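Local structure of serpin-ZX (Arabidopsis thaliana, 3LE2) at residues K351-G354 with L355-E359; K182-E185 with S186-Q189; G248-D251 with L252-I256; T25-S28 with Q29-V33. The protein inhibits cysteine and serine proteases by offering an exposed reactive centre loop for cleavage and covalent trapping, and restrains programmed cell death in plants. One frame throughout, in Å; residues are numbered along the deposited sequence.

Interaction 1. Residues K351-G354 with L355-E359; sequences KLRG and LLMEE
L352 and L355 meet through their CD1 methyls, 4.0 Å apart, where helix 349-353 leads into the loop before strand 361-365. The L355 side chain curls back along the turn. Its CB lies 3.3 Å from L352 O; CG is 3.7 Å from the same L352 O, close also to the carbonyl of K351; CD1 reaches the L352 methyl, the two leucines crossing at about a right angle. A chi1 of -59°, with CG beside its own backbone N, places CG of L355 near those two carbonyl oxygens. L355 N also donates to L352 O (2.7 Å). R353 O, the carbonyl of the reactive bond to G354, accepts L356 N at 3.0 Å and, weakly, M357 N. M357 CG packs 3.9 Å from R353 CG. E359 OE2 forms a salt bridge with K211, and E359 OE1 lies 3.5 Å from G354 CA. Several of these residues also touch a crystal neighbour, which may influence the loop's shape. The chemistry is consistent with a reactive bond held, in this crystal, in a helical turn, a shape that would probably have to open before a protease could bind the loop in extended form.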
loop_
_atom_site.group_PDB
_atom_site.type_symbol
_atom_site.label_atom_id
_atom_site.label_comp_id
_atom_site.label_asym_id
_atom_site.label_seq_id
_atom_site.Cartn_x
_atom_site.Cartn_y
_atom_site.Cartn_z
ATOM N N LYS A 351 -10.092 -11.155 -32.099
ATOM C CA LYS A 351 -10.628 -10.083 -32.921
ATOM C C LYS A 351 -11.395 -10.675 -34.100
ATOM O O LYS A 351 -12.499 -10.237 -34.411
ATOM C CB LYS A 351 -9.487 -9.197 -33.416
ATOM C CG LYS A 351 -9.911 -7.799 -33.789
ATOM C CD LYS A 351 -8.717 -6.856 -33.812
ATOM C CE LYS A 351 -9.170 -5.409 -34.013
ATOM N NZ LYS A 351 -10.140 -4.949 -32.965
ATOM N N LEU A 352 -10.808 -11.681 -34.745
ATOM C CA LEU A 352 -11.459 -12.370 -35.852
ATOM C C LEU A 352 -12.745 -13.023 -35.370
ATOM O O LEU A 352 -13.803 -12.840 -35.975
ATOM C CB LEU A 352 -10.539 -13.438 -36.455
ATOM C CG LEU A 352 -10.996 -13.996 -37.809
ATOM C CD1 LEU A 352 -11.110 -12.870 -38.845
ATOM C CD2 LEU A 352 -10.071 -15.102 -38.311
ATOM N N ARG A 353 -12.650 -13.782 -34.281
ATOM C CA ARG A 353 -13.823 -14.425 -33.712
ATOM C C ARG A 353 -14.953 -13.423 -33.544
ATOM O O ARG A 353 -16.127 -13.749 -33.755
ATOM C CB ARG A 353 -13.495 -15.085 -32.374
ATOM C CG ARG A 353 -14.704 -15.219 -31.468
ATOM C CD ARG A 353 -14.548 -16.337 -30.457
ATOM N NE ARG A 353 -14.941 -17.619 -31.033
ATOM C CZ ARG A 353 -15.338 -18.678 -30.331
ATOM N NH1 ARG A 353 -15.403 -18.618 -29.002
ATOM N NH2 ARG A 353 -15.673 -19.799 -30.966
ATOM N N GLY A 354 -14.590 -12.196 -33.177
ATOM C CA GLY A 354 -15.560 -11.132 -33.005
ATOM C C GLY A 354 -16.273 -10.717 -34.283
ATOM O O GLY A 354 -17.335 -10.098 -34.229
ATOM N N LEU A 355 -15.699 -11.037 -35.438
ATOM C CA LEU A 355 -16.376 -10.742 -36.697
ATOM C C LEU A 355 -17.498 -11.738 -36.971
ATOM O O LEU A 355 -18.282 -11.544 -37.893
ATOM C CB LEU A 355 -15.401 -10.714 -37.872
ATOM C CG LEU A 355 -14.257 -9.704 -37.798
ATOM C CD1 LEU A 355 -13.533 -9.639 -39.125
ATOM C CD2 LEU A 355 -14.772 -8.332 -37.413
ATOM N N LEU A 356 -17.581 -12.791 -36.162
ATOM C CA LEU A 356 -18.618 -13.809 -36.342
ATOM C C LEU A 356 -19.599 -13.902 -35.173
ATOM O O LEU A 356 -20.671 -14.485 -35.313
ATOM C CB LEU A 356 -17.995 -15.189 -36.573
ATOM C CG LEU A 356 -17.222 -15.460 -37.867
ATOM C CD1 LEU A 356 -16.655 -16.875 -37.861
ATOM C CD2 LEU A 356 -18.097 -15.255 -39.086
ATOM N N MET A 357 -19.230 -13.357 -34.018
ATOM C CA MET A 357 -20.102 -13.403 -32.846
ATOM C C MET A 357 -20.616 -12.009 -32.503
ATOM O O MET A 357 -20.079 -11.007 -32.973
ATOM C CB MET A 357 -19.360 -13.970 -31.634
ATOM C CG MET A 357 -18.533 -15.214 -31.909
ATOM S SD MET A 357 -19.510 -16.690 -32.256
ATOM C CE MET A 357 -20.652 -16.690 -30.871
ATOM N N GLU A 358 -21.663 -11.955 -31.686
ATOM C CA GLU A 358 -22.145 -10.694 -31.134
ATOM C C GLU A 358 -21.566 -10.522 -29.733
ATOM O O GLU A 358 -22.187 -10.928 -28.753
ATOM C CB GLU A 358 -23.672 -10.693 -31.030
ATOM C CG GLU A 358 -24.426 -10.872 -32.339
ATOM C CD GLU A 358 -25.916 -11.130 -32.121
ATOM O OE1 GLU A 358 -26.259 -11.912 -31.206
ATOM O OE2 GLU A 358 -26.743 -10.557 -32.867
ATOM N N GLU A 359 -20.382 -9.925 -29.629
ATOM C CA GLU A 359 -19.742 -9.777 -28.327
ATOM C C GLU A 359 -20.332 -8.609 -27.539
ATOM O O GLU A 359 -20.436 -7.497 -28.047
ATOM C CB GLU A 359 -18.228 -9.646 -28.486
ATOM C CG GLU A 359 -17.595 -10.919 -29.029
ATOM C CD GLU A 359 -16.106 -10.786 -29.276
ATOM O OE1 GLU A 359 -15.464 -11.823 -29.574
ATOM O OE2 GLU A 359 -15.584 -9.651 -29.173
#

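Interaction 2. Residues K182-E185 with S186-Q189; sequences KFDE and SLTQ
D184 reaches over to S186 and L187 round a tight turn, and its side-chain conformation decides how. With CG opposite the backbone N across the CA-CB bond (chi1 -169°), the carboxylate is brought to S186 and OD1 accepts S186 N at 2.9 Å, met on the anti side and 25° out of the carboxylate plane. This is an Asx turn. S186 has an unusual chi1 of -25°, near eclipsed, which aims OG at the same OD1; the bond it donates is modelled as very short, so its exact length is doubtful. L187 N binds D184 O at 2.8 Å, and the L187 CD1 methyl lies 3.8 Å from D184 CB. T188 N then donates to E185 O at 3.3 Å. Two waters stitch the ends together: one donates to D184 O and T188 OG1, the other to E185 O and T188 O. T188 OG1 is also hydrogen-bonded to E337. The turn carries the chain from strand 167-176 into strand 189-194, with L187 and T188 leaning on strand 200-207 and F183 set edge-to-face with W179, while K182 forms a salt bridge with E341 of the reactive centre loop.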
loop_
_atom_site.group_PDB
_atom_site.type_symbol
_atom_site.label_atom_id
_atom_site.label_comp_id
_atom_site.label_asym_id
_atom_site.label_seq_id
_atom_site.Cartn_x
_atom_site.Cartn_y
_atom_site.Cartn_z
ATOM N N LYS A 182 0.460 -0.175 -23.329
ATOM C CA LYS A 182 0.473 1.280 -23.274
ATOM C C LYS A 182 -0.867 1.854 -23.720
ATOM O O LYS A 182 -1.637 1.190 -24.416
ATOM C CB LYS A 182 1.605 1.848 -24.136
ATOM C CG LYS A 182 1.471 1.571 -25.637
ATOM C CD LYS A 182 2.790 1.854 -26.354
ATOM C CE LYS A 182 2.720 1.522 -27.835
ATOM N NZ LYS A 182 4.066 1.634 -28.474
ATOM N N PHE A 183 -1.155 3.078 -23.287
ATOM C CA PHE A 183 -2.263 3.850 -23.833
ATOM C C PHE A 183 -1.678 4.768 -24.889
ATOM O O PHE A 183 -0.525 5.170 -24.781
ATOM C CB PHE A 183 -2.915 4.709 -22.753
ATOM C CG PHE A 183 -3.573 3.922 -21.673
ATOM C CD1 PHE A 183 -4.948 3.775 -21.650
ATOM C CD2 PHE A 183 -2.819 3.324 -20.677
ATOM C CE1 PHE A 183 -5.559 3.046 -20.652
ATOM C CE2 PHE A 183 -3.418 2.601 -19.678
ATOM C CZ PHE A 183 -4.791 2.458 -19.661
ATOM N N ASP A 184 -2.469 5.098 -25.906
ATOM C CA ASP A 184 -2.029 6.041 -26.928
ATOM C C ASP A 184 -2.205 7.460 -26.401
ATOM O O ASP A 184 -3.329 7.957 -26.264
ATOM C CB ASP A 184 -2.808 5.845 -28.236
ATOM C CG ASP A 184 -2.196 6.614 -29.403
ATOM O OD1 ASP A 184 -1.611 7.699 -29.179
ATOM O OD2 ASP A 184 -2.304 6.135 -30.549
ATOM N N GLU A 185 -1.089 8.104 -26.091
ATOM C CA GLU A 185 -1.122 9.440 -25.515
ATOM C C GLU A 185 -1.815 10.444 -26.440
ATOM O O GLU A 185 -2.345 11.457 -25.983
ATOM C CB GLU A 185 0.292 9.899 -25.174
ATOM C CG GLU A 185 0.347 11.283 -24.589
ATOM C CD GLU A 185 1.765 11.737 -24.337
ATOM O OE1 GLU A 185 2.658 10.863 -24.245
ATOM O OE2 GLU A 185 1.984 12.965 -24.233
ATOM N N SER A 186 -1.827 10.155 -27.737
ATOM C CA SER A 186 -2.530 11.013 -28.688
ATOM C C SER A 186 -4.025 11.036 -28.400
ATOM O O SER A 186 -4.722 11.968 -28.813
ATOM C CB SER A 186 -2.301 10.543 -30.127
ATOM O OG SER A 186 -1.092 9.818 -30.243
ATOM N N LEU A 187 -4.507 10.004 -27.702
ATOM C CA LEU A 187 -5.935 9.827 -27.433
ATOM C C LEU A 187 -6.398 10.462 -26.124
ATOM O O LEU A 187 -7.590 10.687 -25.915
ATOM C CB LEU A 187 -6.302 8.345 -27.430
ATOM C CG LEU A 187 -6.178 7.625 -28.773
ATOM C CD1 LEU A 187 -6.595 6.158 -28.657
ATOM C CD2 LEU A 187 -7.021 8.343 -29.808
ATOM N N THR A 188 -5.455 10.738 -25.238
ATOM C CA THR A 188 -5.777 11.417 -23.996
ATOM C C THR A 188 -6.453 12.754 -24.297
ATOM O O THR A 188 -5.968 13.523 -25.123
ATOM C CB THR A 188 -4.516 11.652 -23.168
ATOM O OG1 THR A 188 -3.845 10.403 -22.968
ATOM C CG2 THR A 188 -4.863 12.289 -21.825
ATOM N N GLN A 189 -7.573 13.023 -23.633
ATOM C CA GLN A 189 -8.327 14.250 -23.864
ATOM C C GLN A 189 -8.851 14.780 -22.536
ATOM O O GLN A 189 -8.995 14.021 -21.581
ATOM C CB GLN A 189 -9.497 13.994 -24.825
ATOM C CG GLN A 189 -9.082 13.512 -26.226
ATOM C CD GLN A 189 -8.286 14.557 -27.021
ATOM O OE1 GLN A 189 -8.529 15.764 -26.913
ATOM N NE2 GLN A 189 -7.336 14.088 -27.832
HETATM O O HOH W 1 -5.148 7.698 -24.027
HETATM O O HOH W 2 -3.370 14.246 -26.083
#

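Interaction 3. Residues G248-D251 with L252-I256; sequences GLSD and LLDKI
S250, D251 and D254 gather round one water on the outer side of the helix. S250 OG donates to it at 2.7 Å, and it donates in turn to D251 OD1, also at 2.7 Å; its modelled separation from D254 OD2 is implausibly short and therefore doubtful. As modelled, the water lies between two carboxylates whose nearest oxygens, D251 OD1 and D254 OD2, stand 4.1 Å apart, with their planes 32° from each other. If so, it would probably ease the repulsion between like charges. D254 is further steadied through OD1 by a salt bridge to K21. Both aspartates turn CG back beside their own backbone N (D254 chi1 -73°), which brings D254 CG to 3.3 Å from S250 O. Beneath these groups lies the regular alpha-helical ladder: L252 N to G248 O at 3.0 Å, L253 N to L249 O at 2.9 Å, D254 N to S250 O, and K255 N to D251 O. The helix is amphipathic, its leucines and I256 turned to the protein. L249, L253 and I256 pack on L371 of strand 370-376, L253 and I256 also meet helix 5-25 at M17, and L252 lies against F220 of strand 220-226.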
loop_
_atom_site.group_PDB
_atom_site.type_symbol
_atom_site.label_atom_id
_atom_site.label_comp_id
_atom_site.label_asym_id
_atom_site.label_seq_id
_atom_site.Cartn_x
_atom_site.Cartn_y
_atom_site.Cartn_z
ATOM N N GLY A 248 -20.594 7.101 -4.750
ATOM C CA GLY A 248 -20.786 5.775 -4.192
ATOM C C GLY A 248 -19.613 5.234 -3.396
ATOM O O GLY A 248 -19.715 4.171 -2.766
ATOM N N LEU A 249 -18.499 5.957 -3.420
ATOM C CA LEU A 249 -17.251 5.430 -2.882
ATOM C C LEU A 249 -17.398 4.892 -1.466
ATOM O O LEU A 249 -17.016 3.764 -1.174
ATOM C CB LEU A 249 -16.119 6.476 -2.937
ATOM C CG LEU A 249 -14.707 5.923 -2.675
ATOM C CD1 LEU A 249 -14.506 4.668 -3.507
ATOM C CD2 LEU A 249 -13.632 6.939 -3.011
ATOM N N SER A 250 -17.948 5.707 -0.584
ATOM C CA SER A 250 -17.999 5.345 0.816
ATOM C C SER A 250 -18.759 4.042 1.033
ATOM O O SER A 250 -18.339 3.194 1.812
ATOM C CB SER A 250 -18.629 6.473 1.639
ATOM O OG SER A 250 -18.576 6.144 3.010
ATOM N N ASP A 251 -19.878 3.886 0.341
ATOM C CA ASP A 251 -20.689 2.692 0.508
ATOM C C ASP A 251 -19.977 1.459 -0.053
ATOM O O ASP A 251 -20.030 0.369 0.534
ATOM C CB ASP A 251 -22.055 2.878 -0.156
ATOM C CG ASP A 251 -23.003 3.741 0.675
ATOM O OD1 ASP A 251 -22.624 4.165 1.795
ATOM O OD2 ASP A 251 -24.132 3.992 0.202
ATOM N N LEU A 252 -19.305 1.637 -1.183
ATOM C CA LEU A 252 -18.547 0.550 -1.770
ATOM C C LEU A 252 -17.478 0.074 -0.808
ATOM O O LEU A 252 -17.257 -1.123 -0.667
ATOM C CB LEU A 252 -17.903 0.979 -3.076
ATOM C CG LEU A 252 -16.996 -0.083 -3.680
ATOM C CD1 LEU A 252 -17.795 -1.366 -3.914
ATOM C CD2 LEU A 252 -16.373 0.439 -4.980
ATOM N N LEU A 253 -16.819 1.012 -0.135
ATOM C CA LEU A 253 -15.767 0.642 0.805
ATOM C C LEU A 253 -16.381 -0.046 2.040
ATOM O O LEU A 253 -15.807 -0.987 2.595
ATOM C CB LEU A 253 -14.895 1.858 1.179
ATOM C CG LEU A 253 -13.635 1.580 2.019
ATOM C CD1 LEU A 253 -12.688 0.535 1.376
ATOM C CD2 LEU A 253 -12.889 2.846 2.298
ATOM N N ASP A 254 -17.565 0.392 2.448
ATOM C CA ASP A 254 -18.280 -0.313 3.516
ATOM C C ASP A 254 -18.572 -1.775 3.150
ATOM O O ASP A 254 -18.345 -2.677 3.957
ATOM C CB ASP A 254 -19.586 0.399 3.858
ATOM C CG ASP A 254 -19.364 1.688 4.619
ATOM O OD1 ASP A 254 -18.247 1.898 5.153
ATOM O OD2 ASP A 254 -20.322 2.485 4.688
ATOM N N LYS A 255 -19.072 -1.996 1.937
ATOM C CA LYS A 255 -19.289 -3.350 1.419
ATOM C C LYS A 255 -18.009 -4.174 1.424
ATOM O O LYS A 255 -17.979 -5.296 1.922
ATOM C CB LYS A 255 -19.851 -3.305 0.000
ATOM C CG LYS A 255 -19.843 -4.672 -0.699
ATOM C CD LYS A 255 -20.467 -4.584 -2.095
ATOM C CE LYS A 255 -22.008 -4.647 -2.042
ATOM N NZ LYS A 255 -22.648 -4.626 -3.408
ATOM N N ILE A 256 -16.948 -3.609 0.866
ATOM C CA ILE A 256 -15.661 -4.286 0.858
ATOM C C ILE A 256 -15.236 -4.673 2.273
ATOM O O ILE A 256 -14.901 -5.815 2.526
ATOM C CB ILE A 256 -14.595 -3.425 0.164
ATOM C CG1 ILE A 256 -14.969 -3.269 -1.315
ATOM C CG2 ILE A 256 -13.206 -4.042 0.324
ATOM C CD1 ILE A 256 -14.106 -2.314 -2.060
HETATM O O HOH W 3 -20.711 4.604 3.599
#

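Interaction 4. Residues T25-S28 with Q29-V33; sequences TTVS and QNSNV
The S28 carbonyl has S31 N above its plane, 55° out of it, in a type I beta turn running from S28 to S31 on the surface of the serpin fold. A second flat group, the N32 amide, is held at both ends: OD1 accepts from V389 N and ND2 donates to D390 O. The turn's hydrogen bond measures 3.0 Å between S31 N and S28 O, and S31 CB lies 3.4 Å from the same oxygen. The extended Q29 side chain touches L196 and D197. The turn leads from helix 5-25 to strand 33-35. Ahead of it V27 faces back over the residues that follow: its CB lies 3.7 Å from S31 CB, while a methyl reaches on toward the strand. S31 O accepts from Q387 NE2. S28 holds OG between its backbone N and carbonyl carbon (chi1 75°), which turns the hydroxyl inward to S31 OG; that hydrogen bond is modelled so short that its length is doubtful, and either serine could donate. A water accepts a hydrogen bond from N30 N (3.1 Å) and lies 3.2 Å from S28 OG. Across the base of the turn, V27 CG2 and V33 CG2 lie 3.9 Å apart.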
loop_
_atom_site.group_PDB
_atom_site.type_symbol
_atom_site.label_atom_id
_atom_site.label_comp_id
_atom_site.label_asym_id
_atom_site.label_seq_id
_atom_site.Cartn_x
_atom_site.Cartn_y
_atom_site.Cartn_z
ATOM N N THR A 25 -10.962 8.188 6.786
ATOM C CA THR A 25 -11.793 8.938 7.728
ATOM C C THR A 25 -11.041 10.152 8.289
ATOM O O THR A 25 -11.650 11.158 8.619
ATOM C CB THR A 25 -12.312 8.039 8.879
ATOM O OG1 THR A 25 -13.277 7.119 8.362
ATOM C CG2 THR A 25 -12.980 8.862 9.957
ATOM N N THR A 26 -9.715 10.051 8.356
ATOM C CA THR A 26 -8.874 11.099 8.939
ATOM C C THR A 26 -8.456 12.195 7.952
ATOM O O THR A 26 -7.787 13.149 8.340
ATOM C CB THR A 26 -7.560 10.519 9.548
ATOM O OG1 THR A 26 -6.684 10.124 8.491
ATOM C CG2 THR A 26 -7.836 9.306 10.458
ATOM N N VAL A 27 -8.804 12.057 6.675
ATOM C CA VAL A 27 -8.435 13.101 5.721
ATOM C C VAL A 27 -9.675 13.836 5.235
ATOM O O VAL A 27 -10.798 13.392 5.476
ATOM C CB VAL A 27 -7.593 12.567 4.540
ATOM C CG1 VAL A 27 -6.300 11.935 5.055
ATOM C CG2 VAL A 27 -8.396 11.587 3.690
ATOM N N SER A 28 -9.472 14.974 4.582
ATOM C CA SER A 28 -10.596 15.754 4.082
ATOM C C SER A 28 -11.316 15.050 2.929
ATOM O O SER A 28 -10.766 14.158 2.276
ATOM C CB SER A 28 -10.124 17.132 3.612
ATOM O OG SER A 28 -9.463 17.000 2.378
ATOM N N GLN A 29 -12.539 15.492 2.667
ATOM C CA GLN A 29 -13.394 14.893 1.652
ATOM C C GLN A 29 -12.681 14.634 0.329
ATOM O O GLN A 29 -12.821 13.564 -0.272
ATOM C CB GLN A 29 -14.602 15.790 1.393
ATOM C CG GLN A 29 -15.570 15.194 0.410
ATOM C CD GLN A 29 -16.830 16.008 0.288
ATOM O OE1 GLN A 29 -16.779 17.216 0.056
ATOM N NE2 GLN A 29 -17.976 15.355 0.442
ATOM N N ASN A 30 -11.930 15.625 -0.124
ATOM C CA ASN A 30 -11.312 15.580 -1.440
ATOM C C ASN A 30 -9.825 15.245 -1.404
ATOM O O ASN A 30 -9.101 15.557 -2.339
ATOM C CB ASN A 30 -11.545 16.906 -2.175
ATOM C CG ASN A 30 -13.032 17.207 -2.396
ATOM O OD1 ASN A 30 -13.450 18.369 -2.404
ATOM N ND2 ASN A 30 -13.836 16.158 -2.565
ATOM N N SER A 31 -9.379 14.594 -0.329
ATOM C CA SER A 31 -7.970 14.206 -0.189
ATOM C C SER A 31 -7.702 12.810 -0.732
ATOM O O SER A 31 -8.231 11.837 -0.217
ATOM C CB SER A 31 -7.527 14.241 1.284
ATOM O OG SER A 31 -7.567 15.552 1.823
ATOM N N ASN A 32 -6.853 12.715 -1.747
ATOM C CA ASN A 32 -6.408 11.429 -2.249
ATOM C C ASN A 32 -5.656 10.685 -1.158
ATOM O O ASN A 32 -5.045 11.316 -0.290
ATOM C CB ASN A 32 -5.504 11.628 -3.463
ATOM C CG ASN A 32 -6.252 12.159 -4.658
ATOM O OD1 ASN A 32 -7.441 11.885 -4.826
ATOM N ND2 ASN A 32 -5.567 12.929 -5.495
ATOM N N VAL A 33 -5.706 9.353 -1.204
ATOM C CA VAL A 33 -4.958 8.510 -0.278
ATOM C C VAL A 33 -4.188 7.424 -1.045
ATOM O O VAL A 33 -4.698 6.871 -2.017
ATOM C CB VAL A 33 -5.902 7.784 0.713
ATOM C CG1 VAL A 33 -5.108 6.797 1.578
ATOM C CG2 VAL A 33 -6.663 8.762 1.562
HETATM O O HOH W 4 -11.752 18.534 0.848
#

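In the fold
Along the chain the order is interaction 4, 2, 3 and 1, all within a single serpin domain. Interactions 3 and 4 are neighbours, their centres about 15 Å apart, and both involve helix 5-25: one follows its end, the other packs on its side. Interaction 2 lies on the same side of the chain's centre as interaction 1, about 25 Å away between centres, and is tied to the loop that carries interaction 1. Interaction 1 is the outlier, its centre about 44 Å from that of interaction 4. The arrangement fits the serpin design, in which a bait loop projects from a compact body of helices and sheets.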